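Local coordinates for protein endo-beta-1,4-glucanase (PDB 2JEN) that hydrolyses beta-1,4-glucan chains of plant cell walls, xyloglucan among them, as a family 12 glycoside hydrolase, at residues A[73-78]-A[251-256]; A[50-55]-A[86-91]. The protein carries 1 engineered substitution. All coordinates share one frame; numbering follows the deposited sequence.

Interaction 1: A[73-78]-A[251-256]; sequences MGWVWN and INISNW
Met-73 to Trp-75 run antiparallel to Ile-251 to Ile-253, with strand directions 172° apart; Met-73 with Ile-253 and Trp-75 with Ile-251 are hydrogen-bonded pairs, and Gly-74 with Asn-252 is the non-hydrogen-bonded pair between them. The bonds are uneven. Ile-253 N meets Met-73 O almost straight at 2.8 Å, whereas the return bond from Met-73 N to Ile-253 O is weak. The backbone angles of Gly-74 would jam a beta carbon against the preceding carbonyl O, and it would also collide with Ile-251 O, which lies 3.4 Å from Gly-74 CA in a CA-H...O contact.

On the face carrying Met-73, Trp-75, Ile-251 and Ile-253, the Trp-75 indole lies over Ile-251 and reaches Ile-253. Its CG stands between the backbone N and the carbonyl carbon (chi1 47°), which lays the ring alongside the Ile-251 side chain. Ile-251 CG2 presses tightly on one ring face in a CH-pi contact, 3.3 Å from the centroid of the five-membered ring of Trp-75. The benzene end meets a second isoleucine, with Trp-75 CH2 3.8 Å from Ile-253 CD1, while NE1 is hydrogen-bonded to Thr-242 OG1. A leucine here would probably leave that threonine hydroxyl without its indole mate and open a gap over the Ile-251 methyl. Met-73, extended beyond CG, crosses Trp-256 at about a right angle, its CE 3.6 Å from Trp-256 CB; the same methyl touches Ile-253 CG2 at 4.0 Å. Trp-256 lies beyond the corner at Ser-254, where Ser-254 and Asn-255 both face Ser-123 in a classic beta bulge. Ile-92 of strand 91-95 packs against Met-73, Trp-75, Ile-253 and Trp-256, so the apolar face faces the other sheet, as in the beta-jelly-roll sandwich of family 12 glycoside hydrolases.

Interaction 2: A[50-55]-A[86-91]; sequences NNVWGA and VKAYPS. With XYS (alpha-D-xylopyranose), chain B; GLC (alpha-D-glucopyranose), chain C; GLC (alpha-D-glucopyranose), chain D.
Trp-53 and Val-86 meet at the indole, which has Val-86 O over one face and, over the opposite face, C1 of the chain C glucose, 3.6 Å above the ring plane. Val-86 also approaches with its side chain, CB lying 3.7 Å from Trp-53 CZ2. At the indole edge sit Tyr-89 CB and O6 of the chain D glucose, the latter accepting a hydrogen bond from Trp-53 NE1 at 3.0 Å. The Tyr-89 ring is sandwiched between C6 of that glucose and Ser-91 CB, with Asn-51 ND2 at its edge; its OH is hydrogen-bonded to Ala-135 O.

CG of Asn-51 stands anti to the backbone N (chi1 180°), which extends the amide to the sugars; there OD1 takes a weak bond from Trp-53 N, while ND2 gives one hydrogen bond to O2 of the chain C glucose at 2.9 Å and another to a water, which in turn donates to Ser-91 OG. These contacts hold the amide from both ends. Together the two loops form part of the glycan-binding cleft of the family 12 jelly roll, in which Glu-243, Trp-197 and His-97 also bind glucose units. Xylose O4 is held by Val-52 N at 3.0 Å in a nearly straight bond of 172°, with Ser-36 OG as a further partner of the xylose.

Beneath the sugars the backbones are laced together. Tyr-89 N binds Asn-51 O at 3.0 Å from above the carbonyl plane, and Gly-54 N makes a weak bond to Lys-87 O. Val-52 to Ala-55 form a type I turn that brings Gly-54 CA to 3.3 Å from Val-86 O in a CA-H...O contact; a beta carbon at Gly-54 would point straight at Val-86 O and clash. Ala-88 CB tucks against Asn-51 O, 3.4 Å away.

From the N terminus the chain passes 50-55, then 73-78, then 86-91 and finally 251-256, so the two contacts cross rather than nest. Interaction 2 closes a short loop of 30 residues that contains strands 62-67 and 72-79, bringing the segment after strand 46-49 to the one leading into strand 91-95. Interaction 1 starts inside that loop and reaches across 172 residues to strand 247-260, joining central neighbours of the six-stranded sheet. The two meet where Trp-75 CZ2 packs 3.2 Å from Pro-90 O, and Trp-75 CH2 also touches Ser-91 CA. Interior packing between the sheets thus continues directly into the base of the sugar-binding loops.

Interaction 1: A[73-78]-A[251-256]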
loop_
_atom_site.group_PDB
_atom_site.type_symbol
_atom_site.label_atom_id
_atom_site.label_comp_id
_atom_site.label_asym_id
_atom_site.label_seq_id
_atom_site.Cartn_x
_atom_site.Cartn_y
_atom_site.Cartn_z
ATOM N N MET A 73 4.741 -17.713 13.019
ATOM C CA MET A 73 4.214 -16.388 13.333
ATOM C C MET A 73 5.366 -15.427 13.431
ATOM O O MET A 73 6.532 -15.878 13.528
ATOM C CB MET A 73 3.395 -16.419 14.618
ATOM C CG MET A 73 4.180 -16.799 15.832
ATOM S SD MET A 73 3.158 -16.935 17.317
ATOM C CE MET A 73 4.173 -17.994 18.363
ATOM N N GLY A 74 5.091 -14.130 13.456
ATOM C CA GLY A 74 6.196 -13.187 13.520
ATOM C C GLY A 74 5.753 -11.797 13.138
ATOM O O GLY A 74 4.582 -11.431 13.323
ATOM N N TRP A 75 6.687 -11.007 12.652
ATOM C CA TRP A 75 6.417 -9.626 12.273
ATOM C C TRP A 75 7.503 -9.128 11.330
ATOM O O TRP A 75 8.576 -9.690 11.282
ATOM C CB TRP A 75 6.223 -8.702 13.480
ATOM C CG TRP A 75 7.263 -8.838 14.561
ATOM C CD1 TRP A 75 8.445 -8.158 14.658
ATOM C CD2 TRP A 75 7.176 -9.653 15.738
ATOM N NE1 TRP A 75 9.120 -8.557 15.780
ATOM C CE2 TRP A 75 8.354 -9.446 16.485
ATOM C CE3 TRP A 75 6.219 -10.545 16.240
ATOM C CZ2 TRP A 75 8.621 -10.118 17.669
ATOM C CZ3 TRP A 75 6.495 -11.219 17.414
ATOM C CH2 TRP A 75 7.687 -10.994 18.117
ATOM N N VAL A 76 7.159 -8.092 10.579
ATOM C CA VAL A 76 7.932 -7.520 9.527
ATOM C C VAL A 76 7.937 -6.006 9.795
ATOM O O VAL A 76 6.905 -5.455 10.179
ATOM C CB VAL A 76 7.227 -7.877 8.209
ATOM C CG1 VAL A 76 8.115 -7.516 7.028
ATOM C CG2 VAL A 76 6.804 -9.404 8.215
ATOM N N TRP A 77 9.048 -5.331 9.554
ATOM C CA TRP A 77 9.144 -3.924 9.904
ATOM C C TRP A 77 10.056 -3.126 8.982
ATOM O O TRP A 77 10.943 -3.673 8.293
ATOM C CB TRP A 77 9.685 -3.757 11.336
ATOM C CG TRP A 77 11.120 -4.178 11.576
ATOM C CD1 TRP A 77 12.237 -3.436 11.380
ATOM C CD2 TRP A 77 11.578 -5.444 12.082
ATOM N NE1 TRP A 77 13.362 -4.162 11.734
ATOM C CE2 TRP A 77 12.978 -5.389 12.177
ATOM C CE3 TRP A 77 10.936 -6.616 12.470
ATOM C CZ2 TRP A 77 13.733 -6.444 12.683
ATOM C CZ3 TRP A 77 11.704 -7.682 12.951
ATOM C CH2 TRP A 77 13.077 -7.559 13.072
ATOM N N ASN A 78 9.834 -1.824 9.016
ATOM C CA ASN A 78 10.704 -0.852 8.411
ATOM C C ASN A 78 10.688 0.428 9.214
ATOM O O ASN A 78 9.641 1.063 9.329
ATOM C CB ASN A 78 10.208 -0.527 6.995
ATOM C CG ASN A 78 10.993 0.544 6.325
ATOM O OD1 ASN A 78 12.208 0.571 6.397
ATOM N ND2 ASN A 78 10.304 1.471 5.697
ATOM N N ILE A 251 11.174 -11.067 11.751
ATOM C CA ILE A 251 11.388 -12.231 12.580
ATOM C C ILE A 251 10.340 -13.267 12.253
ATOM O O ILE A 251 9.194 -12.937 11.913
ATOM C CB ILE A 251 11.311 -11.876 14.093
ATOM C CG1 ILE A 251 11.851 -13.003 15.000
ATOM C CG2 ILE A 251 9.890 -11.497 14.526
ATOM C CD1 ILE A 251 12.083 -12.596 16.457
ATOM N N ASN A 252 10.717 -14.535 12.399
ATOM C CA ASN A 252 9.779 -15.624 12.390
ATOM C C ASN A 252 10.046 -16.454 13.621
ATOM O O ASN A 252 11.216 -16.709 13.968
ATOM C CB ASN A 252 9.939 -16.482 11.133
ATOM C CG ASN A 252 9.051 -17.675 11.156
ATOM O OD1 ASN A 252 7.848 -17.644 10.682
ATOM N ND2 ASN A 252 9.565 -18.722 11.712
ATOM N N ILE A 253 8.992 -16.828 14.312
ATOM C CA ILE A 253 9.026 -17.623 15.506
ATOM C C ILE A 253 8.424 -18.992 15.200
ATOM O O ILE A 253 7.318 -19.091 14.651
ATOM C CB ILE A 253 8.265 -16.943 16.637
ATOM C CG1 ILE A 253 8.989 -15.639 17.004
ATOM C CG2 ILE A 253 8.098 -17.880 17.835
ATOM C CD1 ILE A 253 8.205 -14.742 17.926
ATOM N N SER A 254 9.188 -20.054 15.511
ATOM C CA SER A 254 8.819 -21.432 15.183
ATOM C C SER A 254 8.448 -22.248 16.417
ATOM O O SER A 254 7.903 -23.339 16.294
ATOM C CB SER A 254 9.963 -22.131 14.427
ATOM O OG SER A 254 11.090 -22.249 15.268
ATOM N N ASN A 255 8.701 -21.709 17.606
ATOM C CA ASN A 255 8.308 -22.335 18.853
ATOM C C ASN A 255 8.145 -21.257 19.897
ATOM O O ASN A 255 8.989 -20.365 19.999
ATOM C CB ASN A 255 9.326 -23.375 19.332
ATOM C CG ASN A 255 8.765 -24.255 20.431
ATOM O OD1 ASN A 255 7.620 -24.709 20.376
ATOM N ND2 ASN A 255 9.551 -24.452 21.458
ATOM N N TRP A 256 7.089 -21.366 20.681
ATOM C CA TRP A 256 6.801 -20.394 21.725
ATOM C C TRP A 256 5.963 -20.978 22.831
ATOM O O TRP A 256 4.927 -21.590 22.568
ATOM C CB TRP A 256 6.023 -19.214 21.141
ATOM C CG TRP A 256 5.475 -18.308 22.162
ATOM C CD1 TRP A 256 4.172 -18.208 22.572
ATOM C CD2 TRP A 256 6.217 -17.393 22.991
ATOM N NE1 TRP A 256 4.041 -17.273 23.565
ATOM C CE2 TRP A 256 5.291 -16.755 23.840
ATOM C CE3 TRP A 256 7.566 -17.057 23.096
ATOM C CZ2 TRP A 256 5.663 -15.789 24.739
ATOM C CZ3 TRP A 256 7.941 -16.124 24.036
ATOM C CH2 TRP A 256 6.997 -15.470 24.814
#

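Interaction 2: A[50-55]-A[86-91]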
loop_
_atom_site.group_PDB
_atom_site.type_symbol
_atom_site.label_atom_id
_atom_site.label_comp_id
_atom_site.label_asym_id
_atom_site.label_seq_id
_atom_site.Cartn_x
_atom_site.Cartn_y
_atom_site.Cartn_z
ATOM N N ASN A 50 1.252 -5.257 17.999
ATOM C CA ASN A 50 1.913 -4.338 17.078
ATOM C C ASN A 50 2.284 -3.081 17.841
ATOM O O ASN A 50 1.737 -1.980 17.640
ATOM C CB ASN A 50 1.030 -4.050 15.856
ATOM C CG ASN A 50 1.842 -3.623 14.666
ATOM O OD1 ASN A 50 3.032 -3.966 14.583
ATOM N ND2 ASN A 50 1.221 -3.008 13.680
ATOM N N ASN A 51 3.253 -3.239 18.755
ATOM C CA ASN A 51 3.638 -2.205 19.721
ATOM C C ASN A 51 4.605 -1.229 19.085
ATOM O O ASN A 51 5.711 -1.619 18.731
ATOM C CB ASN A 51 4.276 -2.887 20.936
ATOM C CG ASN A 51 4.725 -1.946 22.005
ATOM O OD1 ASN A 51 4.890 -0.779 21.779
ATOM N ND2 ASN A 51 4.950 -2.491 23.188
ATOM N N VAL A 52 4.154 0.019 18.911
ATOM C CA VAL A 52 4.920 1.063 18.272
ATOM C C VAL A 52 5.129 2.241 19.229
ATOM O O VAL A 52 5.033 3.403 18.836
ATOM C CB VAL A 52 4.299 1.493 16.929
ATOM C CG1 VAL A 52 4.342 0.314 15.955
ATOM C CG2 VAL A 52 2.861 2.017 17.055
ATOM N N TRP A 53 5.519 1.938 20.473
ATOM C CA TRP A 53 5.492 2.931 21.523
ATOM C C TRP A 53 6.422 4.123 21.313
ATOM O O TRP A 53 6.183 5.196 21.870
ATOM C CB TRP A 53 5.808 2.318 22.870
ATOM C CG TRP A 53 7.189 1.822 23.128
ATOM C CD1 TRP A 53 7.676 0.552 22.909
ATOM C CD2 TRP A 53 8.253 2.545 23.754
ATOM N NE1 TRP A 53 8.971 0.463 23.363
ATOM C CE2 TRP A 53 9.329 1.661 23.894
ATOM C CE3 TRP A 53 8.365 3.841 24.258
ATOM C CZ2 TRP A 53 10.528 2.029 24.493
ATOM C CZ3 TRP A 53 9.569 4.221 24.841
ATOM C CH2 TRP A 53 10.631 3.311 24.932
ATOM N N GLY A 54 7.471 3.950 20.529
ATOM C CA GLY A 54 8.491 4.967 20.323
ATOM C C GLY A 54 8.410 5.686 19.006
ATOM O O GLY A 54 9.372 6.308 18.584
ATOM N N ALA A 55 7.267 5.590 18.324
ATOM C CA ALA A 55 7.157 6.033 16.929
ATOM C C ALA A 55 6.705 7.462 16.705
ATOM O O ALA A 55 6.689 7.918 15.562
ATOM C CB ALA A 55 6.213 5.094 16.215
ATOM N N VAL A 86 14.379 3.599 21.124
ATOM C CA VAL A 86 13.566 2.467 20.704
ATOM C C VAL A 86 12.310 2.988 19.997
ATOM O O VAL A 86 11.585 3.793 20.576
ATOM C CB VAL A 86 13.169 1.592 21.911
ATOM C CG1 VAL A 86 12.199 0.486 21.476
ATOM C CG2 VAL A 86 14.400 0.977 22.578
ATOM N N LYS A 87 12.107 2.578 18.736
ATOM C CA LYS A 87 10.930 3.003 17.999
ATOM C C LYS A 87 9.715 2.135 18.274
ATOM O O LYS A 87 8.582 2.623 18.261
ATOM C CB LYS A 87 11.180 3.008 16.497
ATOM C CG LYS A 87 12.430 3.809 16.055
ATOM C CD LYS A 87 12.525 5.189 16.672
ATOM C CE LYS A 87 13.735 6.002 16.163
ATOM N NZ LYS A 87 15.051 5.385 16.585
ATOM N N ALA A 88 9.964 0.847 18.491
ATOM C CA ALA A 88 8.894 -0.137 18.528
ATOM C C ALA A 88 9.378 -1.392 19.240
ATOM O O ALA A 88 10.597 -1.651 19.284
ATOM C CB ALA A 88 8.458 -0.481 17.074
ATOM N N TYR A 89 8.422 -2.166 19.773
ATOM C CA TYR A 89 8.700 -3.466 20.361
ATOM C C TYR A 89 7.583 -4.420 19.937
ATOM O O TYR A 89 6.792 -4.885 20.767
ATOM C CB TYR A 89 8.791 -3.344 21.873
ATOM C CG TYR A 89 9.111 -4.625 22.646
ATOM C CD1 TYR A 89 10.267 -5.370 22.397
ATOM C CD2 TYR A 89 8.247 -5.119 23.603
ATOM C CE1 TYR A 89 10.593 -6.499 23.140
ATOM C CE2 TYR A 89 8.549 -6.252 24.342
ATOM C CZ TYR A 89 9.686 -6.979 24.055
ATOM O OH TYR A 89 9.976 -8.076 24.827
ATOM N N PRO A 90 7.510 -4.726 18.638
ATOM C CA PRO A 90 6.600 -5.806 18.232
ATOM C C PRO A 90 6.974 -7.048 19.038
ATOM O O PRO A 90 8.161 -7.339 19.237
ATOM C CB PRO A 90 6.895 -5.989 16.726
ATOM C CG PRO A 90 8.316 -5.422 16.558
ATOM C CD PRO A 90 8.372 -4.267 17.544
ATOM N N SER A 91 5.969 -7.767 19.517
ATOM C CA SER A 91 6.187 -8.725 20.571
ATOM C C SER A 91 5.005 -9.639 20.741
ATOM O O SER A 91 3.899 -9.365 20.258
ATOM C CB SER A 91 6.451 -7.973 21.872
ATOM O OG SER A 91 5.504 -6.932 22.048
HETATM C C1 XYS B . 1.596 2.528 23.859
HETATM C C2 XYS B . 1.197 3.434 22.700
HETATM C C3 XYS B . 0.826 2.621 21.453
HETATM C C4 XYS B . 1.887 1.534 21.249
HETATM C C5 XYS B . 2.180 0.686 22.496
HETATM O O2 XYS B . 0.062 4.219 23.098
HETATM O O3 XYS B . 0.692 3.395 20.242
HETATM O O4 XYS B . 1.556 0.742 20.139
HETATM O O5 XYS B . 2.515 1.535 23.536
HETATM C C1 GLC C . 7.831 -0.047 26.833
HETATM C C2 GLC C . 6.472 -0.644 26.527
HETATM C C3 GLC C . 5.490 0.433 26.140
HETATM C C4 GLC C . 5.462 1.468 27.264
HETATM C C5 GLC C . 6.881 2.018 27.491
HETATM C C6 GLC C . 6.864 2.953 28.708
HETATM O O2 GLC C . 6.521 -1.661 25.526
HETATM O O3 GLC C . 4.224 -0.176 25.836
HETATM O O4 GLC C . 4.636 2.552 26.955
HETATM O O5 GLC C . 7.721 0.942 27.859
HETATM O O6 GLC C . 7.048 4.295 28.316
HETATM C C1 GLC D . 12.588 -1.768 28.377
HETATM C C2 GLC D . 11.907 -0.485 28.848
HETATM C C3 GLC D . 10.416 -0.672 28.754
HETATM C C4 GLC D . 10.050 -0.920 27.295
HETATM C C5 GLC D . 10.812 -2.191 26.894
HETATM C C6 GLC D . 10.451 -2.736 25.507
HETATM O O1 GLC D . 13.983 -1.719 28.488
HETATM O O2 GLC D . 12.146 -0.124 30.191
HETATM O O3 GLC D . 9.856 0.485 29.378
HETATM O O4 GLC D . 8.669 -1.173 27.163
HETATM O O5 GLC D . 12.206 -1.948 27.017
HETATM O O6 GLC D . 10.612 -1.759 24.501
HETATM O O HOH W 1 4.718 -5.303 24.162
#